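PDB 6TGF: exopolysaccharide biosynthesis protein from Pantoea stewartii subsp. stewartii DC283, which probably cleaves or otherwise modifies the bacterium's own exopolysaccharide biofilm, using a trimeric parallel beta-helix fold like that of bacteriophage tailspikes. Local coordinates for residues A257-Q260 with W261-S265; Q212-Q215 with G216-S220. All coordinates share one frame; numbering follows the deposited sequence.

Interaction 1 (A257-Q260 with W261-S265); sequences AMYQ and WSQQS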
ATOM      1  N   ALA B 257     -14.914  -9.006  30.923  1.00 34.03           N
ATOM      2  CA  ALA B 257     -14.018  -8.726  32.070  1.00 34.29           C
ATOM      3  C   ALA B 257     -12.776  -7.964  31.590  1.00 34.74           C
ATOM      4  O   ALA B 257     -12.467  -6.903  32.177  1.00 34.68           O
ATOM      5  CB  ALA B 257     -13.639 -10.012  32.762  1.00 34.14           C
ATOM      6  N   MET B 258     -12.093  -8.490  30.565  1.00 35.15           N
ATOM      7  CA  MET B 258     -10.847  -7.902  30.001  1.00 35.51           C
ATOM      8  C   MET B 258     -11.164  -6.532  29.395  1.00 36.26           C
ATOM      9  O   MET B 258     -10.316  -5.626  29.524  1.00 36.29           O
ATOM     10  CB  MET B 258     -10.224  -8.802  28.928  1.00 35.26           C
ATOM     11  CG  MET B 258      -8.849  -8.331  28.489  1.00 35.08           C
ATOM     12  SD  MET B 258      -8.001  -9.504  27.408  1.00 35.03           S
ATOM     13  CE  MET B 258      -6.343  -8.827  27.430  1.00 35.10           C
ATOM     14  N   TYR B 259     -12.332  -6.389  28.762  1.00 37.20           N
ATOM     15  CA  TYR B 259     -12.794  -5.112  28.162  1.00 38.05           C
ATOM     16  C   TYR B 259     -12.947  -4.058  29.262  1.00 38.71           C
ATOM     17  O   TYR B 259     -12.313  -2.993  29.165  1.00 38.87           O
ATOM     18  CB  TYR B 259     -14.121  -5.262  27.415  1.00 38.31           C
ATOM     19  CG  TYR B 259     -14.554  -3.982  26.744  1.00 38.70           C
ATOM     20  CD1 TYR B 259     -13.749  -3.398  25.782  1.00 38.75           C
ATOM     21  CD2 TYR B 259     -15.728  -3.331  27.090  1.00 39.12           C
ATOM     22  CE1 TYR B 259     -14.105  -2.214  25.162  1.00 39.03           C
ATOM     23  CE2 TYR B 259     -16.103  -2.145  26.475  1.00 39.37           C
ATOM     24  CZ  TYR B 259     -15.288  -1.586  25.506  1.00 39.34           C
ATOM     25  OH  TYR B 259     -15.623  -0.425  24.874  1.00 39.66           O
ATOM     26  N   GLN B 260     -13.766  -4.359  30.272  1.00 39.48           N
ATOM     27  CA  GLN B 260     -14.104  -3.418  31.373  1.00 40.26           C
ATOM     28  C   GLN B 260     -12.823  -3.047  32.131  1.00 40.30           C
ATOM     29  O   GLN B 260     -12.706  -1.875  32.533  1.00 40.48           O
ATOM     30  CB  GLN B 260     -15.154  -4.017  32.312  1.00 40.83           C
ATOM     31  CG  GLN B 260     -15.972  -2.959  33.040  1.00 41.57           C
ATOM     32  CD  GLN B 260     -16.436  -3.415  34.402  1.00 42.28           C
ATOM     33  OE1 GLN B 260     -15.644  -3.856  35.233  1.00 42.70           O
ATOM     34  NE2 GLN B 260     -17.732  -3.298  34.648  1.00 42.72           N
ATOM     35  N   TRP B 261     -11.902  -4.003  32.306  1.00 40.39           N
ATOM     36  CA  TRP B 261     -10.560  -3.773  32.910  1.00 40.61           C
ATOM     37  C   TRP B 261      -9.805  -2.714  32.097  1.00 41.18           C
ATOM     38  O   TRP B 261      -9.354  -1.723  32.700  1.00 41.72           O
ATOM     39  CB  TRP B 261      -9.750  -5.074  33.007  1.00 40.10           C
ATOM     40  CG  TRP B 261      -8.303  -4.840  33.320  1.00 39.80           C
ATOM     41  CD1 TRP B 261      -7.757  -4.593  34.546  1.00 39.85           C
ATOM     42  CD2 TRP B 261      -7.212  -4.799  32.381  1.00 39.55           C
ATOM     43  NE1 TRP B 261      -6.405  -4.411  34.437  1.00 39.84           N
ATOM     44  CE2 TRP B 261      -6.041  -4.533  33.123  1.00 39.62           C
ATOM     45  CE3 TRP B 261      -7.109  -4.963  30.995  1.00 39.48           C
ATOM     46  CZ2 TRP B 261      -4.787  -4.431  32.521  1.00 39.70           C
ATOM     47  CZ3 TRP B 261      -5.869  -4.863  30.402  1.00 39.51           C
ATOM     48  CH2 TRP B 261      -4.725  -4.600  31.156  1.00 39.59           C
ATOM     49  N   SER B 262      -9.674  -2.930  30.784  1.00 41.60           N
ATOM     50  CA  SER B 262      -8.914  -2.066  29.841  1.00 42.23           C
ATOM     51  C   SER B 262      -9.515  -0.656  29.805  1.00 43.13           C
ATOM     52  O   SER B 262      -8.740   0.307  29.671  1.00 43.21           O
ATOM     53  CB  SER B 262      -8.872  -2.674  28.464  1.00 41.93           C
ATOM     54  OG  SER B 262     -10.141  -2.589  27.833  1.00 41.86           O
ATOM     55  N   GLN B 263     -10.845  -0.547  29.906  1.00 44.39           N
ATOM     56  CA  GLN B 263     -11.588   0.742  29.937  1.00 45.62           C
ATOM     57  C   GLN B 263     -11.280   1.476  31.249  1.00 46.75           C
ATOM     58  O   GLN B 263     -10.871   2.652  31.182  1.00 47.04           O
ATOM     59  CB  GLN B 263     -13.093   0.507  29.784  1.00 45.81           C
ATOM     60  CG  GLN B 263     -13.500  -0.010  28.410  1.00 45.85           C
ATOM     61  CD  GLN B 263     -13.249   0.987  27.303  1.00 46.21           C
ATOM     62  OE1 GLN B 263     -13.363   2.196  27.489  1.00 46.87           O
ATOM     63  NE2 GLN B 263     -12.910   0.482  26.129  1.00 46.16           N
ATOM     64  N   GLN B 264     -11.464   0.801  32.389  1.00 47.82           N
ATOM     65  CA  GLN B 264     -11.246   1.364  33.752  1.00 48.97           C
ATOM     66  C   GLN B 264      -9.763   1.706  33.951  1.00 49.52           C
ATOM     67  O   GLN B 264      -9.480   2.696  34.654  1.00 50.06           O
ATOM     68  CB  GLN B 264     -11.713   0.384  34.830  1.00 49.31           C
ATOM     69  CG  GLN B 264     -13.226   0.346  35.006  1.00 49.77           C
ATOM     70  CD  GLN B 264     -13.663  -0.501  36.178  1.00 50.15           C
ATOM     71  OE1 GLN B 264     -14.799  -0.414  36.639  1.00 50.68           O
ATOM     72  NE2 GLN B 264     -12.761  -1.332  36.675  1.00 50.07           N
ATOM     73  N   SER B 265      -8.860   0.916  33.361  1.00 49.92           N
ATOM     74  CA  SER B 265      -7.384   1.037  33.505  1.00 50.53           C
ATOM     75  C   SER B 265      -6.792   1.906  32.384  1.00 51.11           C
ATOM     76  O   SER B 265      -5.597   2.251  32.483  1.00 51.44           O
ATOM     77  CB  SER B 265      -6.741  -0.329  33.541  1.00 50.31           C
ATOM     78  OG  SER B 265      -5.327  -0.231  33.561  1.00 50.86           O
TER
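Y259 and Q263, one helical turn apart, make the main side-chain contact. CG of Q263 sits over one face of the phenol ring, offset toward its rim, in a CH-pi contact 3.9 Å from the ring centroid. The Q263 chain is bent at chi2, which brings the amide back toward the ring, with the two planes 48° apart. The amide leans over the CE1-CZ side of the ring while NE2 donates to the carbonyl of F292, so the tyrosine packs against an amide whose polar end is already engaged. F285 and F293 add their rings to the aromatic surroundings of Y259. On the outer side of the helix, the amides of Q260 and Q264 lie side by side and stacked, their planes 22° apart. M258 O lies at the edge of the W261 ring, near its plane.

The hydrogen bonds are mostly those of the helix itself, i to i+4. W261 N donates to A257 O, S262 N to M258 O and Q264 N to Q260 O. The carbonyl of Y259 is gripped twice: Q263 N reaches Y259 O at 2.9 Å, and the hydroxyl S262 OG at 2.6 Å. OG of S262 is turned back to it by a chi1 of 72°, which lets the buried serine hydroxyl spend its proton on its own helix.

This is alpha-helical i/i+4 packing along helix 252-265, which lies against the first strands of the beta-helix.

Interaction 2 (Q212-Q215 with G216-S220); sequences QDDQ and GVIFS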
ATOM      1  N   GLN B 212     -11.620  -4.103  43.981  1.00 41.14           N
ATOM      2  CA  GLN B 212     -12.709  -4.873  43.320  1.00 40.82           C
ATOM      3  C   GLN B 212     -12.097  -5.936  42.401  1.00 39.84           C
ATOM      4  O   GLN B 212     -11.137  -5.610  41.673  1.00 39.38           O
ATOM      5  CB  GLN B 212     -13.642  -3.939  42.542  1.00 41.54           C
ATOM      6  CG  GLN B 212     -14.917  -3.594  43.302  1.00 42.49           C
ATOM      7  CD  GLN B 212     -15.565  -2.309  42.844  1.00 43.36           C
ATOM      8  OE1 GLN B 212     -14.902  -1.357  42.434  1.00 43.85           O
ATOM      9  NE2 GLN B 212     -16.885  -2.267  42.930  1.00 43.85           N
ATOM     10  N   ASP B 213     -12.643  -7.156  42.446  1.00 39.07           N
ATOM     11  CA  ASP B 213     -12.276  -8.291  41.557  1.00 38.34           C
ATOM     12  C   ASP B 213     -12.595  -7.897  40.110  1.00 37.91           C
ATOM     13  O   ASP B 213     -13.766  -7.560  39.846  1.00 38.05           O
ATOM     14  CB  ASP B 213     -13.022  -9.568  41.960  1.00 38.29           C
ATOM     15  CG  ASP B 213     -12.504 -10.839  41.308  1.00 38.12           C
ATOM     16  OD1 ASP B 213     -12.438 -10.879  40.063  1.00 38.04           O
ATOM     17  OD2 ASP B 213     -12.182 -11.787  42.054  1.00 38.02           O
ATOM     18  N   ASP B 214     -11.593  -7.924  39.223  1.00 37.35           N
ATOM     19  CA  ASP B 214     -11.747  -7.639  37.768  1.00 37.01           C
ATOM     20  C   ASP B 214     -11.576  -8.934  36.957  1.00 36.72           C
ATOM     21  O   ASP B 214     -11.551  -8.842  35.713  1.00 36.60           O
ATOM     22  CB  ASP B 214     -10.792  -6.531  37.311  1.00 36.84           C
ATOM     23  CG  ASP B 214      -9.316  -6.824  37.518  1.00 36.69           C
ATOM     24  OD1 ASP B 214      -8.932  -8.010  37.456  1.00 36.49           O
ATOM     25  OD2 ASP B 214      -8.559  -5.859  37.738  1.00 36.75           O
ATOM     26  N   GLN B 215     -11.453 -10.083  37.636  1.00 36.52           N
ATOM     27  CA  GLN B 215     -11.503 -11.456  37.056  1.00 36.44           C
ATOM     28  C   GLN B 215     -10.268 -11.751  36.190  1.00 36.12           C
ATOM     29  O   GLN B 215     -10.315 -12.754  35.453  1.00 36.07           O
ATOM     30  CB  GLN B 215     -12.782 -11.649  36.233  1.00 36.70           C
ATOM     31  CG  GLN B 215     -13.968 -12.125  37.056  1.00 37.12           C
ATOM     32  CD  GLN B 215     -15.164 -12.451  36.196  1.00 37.46           C
ATOM     33  OE1 GLN B 215     -15.577 -13.603  36.087  1.00 37.88           O
ATOM     34  NE2 GLN B 215     -15.721 -11.431  35.564  1.00 37.50           N
ATOM     35  N   GLY B 216      -9.199 -10.951  36.293  1.00 35.81           N
ATOM     36  CA  GLY B 216      -8.006 -11.078  35.430  1.00 35.43           C
ATOM     37  C   GLY B 216      -6.724 -10.646  36.120  1.00 35.21           C
ATOM     38  O   GLY B 216      -5.775 -11.449  36.156  1.00 35.13           O
ATOM     39  N   VAL B 217      -6.686  -9.411  36.623  1.00 35.06           N
ATOM     40  CA  VAL B 217      -5.488  -8.793  37.266  1.00 35.10           C
ATOM     41  C   VAL B 217      -5.682  -8.771  38.791  1.00 35.04           C
ATOM     42  O   VAL B 217      -4.691  -9.017  39.506  1.00 35.07           O
ATOM     43  CB  VAL B 217      -5.224  -7.389  36.688  1.00 35.15           C
ATOM     44  CG1 VAL B 217      -4.008  -6.728  37.321  1.00 35.37           C
ATOM     45  CG2 VAL B 217      -5.072  -7.434  35.173  1.00 35.05           C
ATOM     46  N   ILE B 218      -6.903  -8.494  39.263  1.00 34.89           N
ATOM     47  CA  ILE B 218      -7.282  -8.458  40.710  1.00 34.79           C
ATOM     48  C   ILE B 218      -8.271  -9.597  40.992  1.00 34.58           C
ATOM     49  O   ILE B 218      -9.357  -9.596  40.380  1.00 34.35           O
ATOM     50  CB  ILE B 218      -7.882  -7.087  41.092  1.00 34.96           C
ATOM     51  CG1 ILE B 218      -6.921  -5.930  40.805  1.00 35.14           C
ATOM     52  CG2 ILE B 218      -8.354  -7.086  42.540  1.00 35.12           C
ATOM     53  CD1 ILE B 218      -5.705  -5.885  41.701  1.00 35.39           C
ATOM     54  N   PHE B 219      -7.899 -10.521  41.886  1.00 34.49           N
ATOM     55  CA  PHE B 219      -8.777 -11.580  42.452  1.00 34.56           C
ATOM     56  C   PHE B 219      -8.903 -11.348  43.961  1.00 35.01           C
ATOM     57  O   PHE B 219      -7.888 -11.495  44.673  1.00 35.14           O
ATOM     58  CB  PHE B 219      -8.219 -12.971  42.146  1.00 34.41           C
ATOM     59  CG  PHE B 219      -8.016 -13.247  40.678  1.00 34.18           C
ATOM     60  CD1 PHE B 219      -9.044 -13.755  39.901  1.00 34.15           C
ATOM     61  CD2 PHE B 219      -6.796 -12.985  40.074  1.00 34.10           C
ATOM     62  CE1 PHE B 219      -8.853 -14.000  38.550  1.00 34.16           C
ATOM     63  CE2 PHE B 219      -6.607 -13.230  38.723  1.00 34.04           C
ATOM     64  CZ  PHE B 219      -7.636 -13.739  37.964  1.00 34.13           C
ATOM     65  N   SER B 220     -10.103 -10.988  44.425  1.00 35.50           N
ATOM     66  CA  SER B 220     -10.376 -10.535  45.814  1.00 36.02           C
ATOM     67  C   SER B 220     -11.231 -11.560  46.568  1.00 36.39           C
ATOM     68  O   SER B 220     -12.047 -12.254  45.924  1.00 36.44           O
ATOM     69  CB  SER B 220     -11.019  -9.174  45.823  1.00 36.28           C
ATOM     70  OG  SER B 220     -12.168  -9.150  44.993  1.00 36.54           O
TER
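The carboxylate of D214 turns inward over the start of the following segment, and one of its oxygens, OD1, gathers three backbone N-H groups. I218 N lies 2.8 Å from D214 OD1 in an almost straight bond (177°), and V217 N lies equally close to that oxygen; both arrive on the syn side, out of the carboxylate plane. G216 N completes the set at 3.2 Å from D214 OD1, nearly in line with the C-O bond. A chi1 of 60° places CG of D214 between its own backbone N and carbonyl carbon, and this swings the group back over the turn. The other oxygen, OD2, rests 3.5 Å from CG1 of I218, whose side chain crosses that of D214 at about a right angle.

The bond from G216 N makes this an Asx turn, which OD1 extends by also taking the N-H groups of V217 and I218. The turn leads into strand 218-221, an outermost strand of a five-stranded mixed sheet, and Q215 passes through it with a positive phi of 69°. The backbone adds a bond from D214 N to I218 O at 3.0 Å, so main chain and side chain of D214 both bind I218.

D213 turns its carboxylate across the backbone at F219 and S220. Its OD2 is met from above the carboxylate plane by S220 N at 3.3 Å, and also forms a salt bridge with R177. CG2 of I218 packs on the carbonyl of Q212, at 3.3 Å from Q212 O. F219 brings the CE1 corner of its ring obliquely to the backbone of Q215, 3.6 Å from Q215 C, while W193 meets the same ring and donates a hydrogen bond to the Q215 carbonyl.

Interaction 2 comes first along the chain, and the two centres are about 11 Å apart. The D214 turn precedes strand 218-221 of the five-stranded mixed sheet, whereas interaction 1 belongs to helix 252-265, just ahead of the parallel beta-helix strands. They touch directly: W261 NE1 is 3.4 Å from V217 CG2, and W261 CD1 is 3.5 Å from D214 OD2. A257 also packs on Q215 and D214. The helix thus has the turn on one flank and strands 271-272 and 290-296 on another, joining the region before the beta-helix to its first strands.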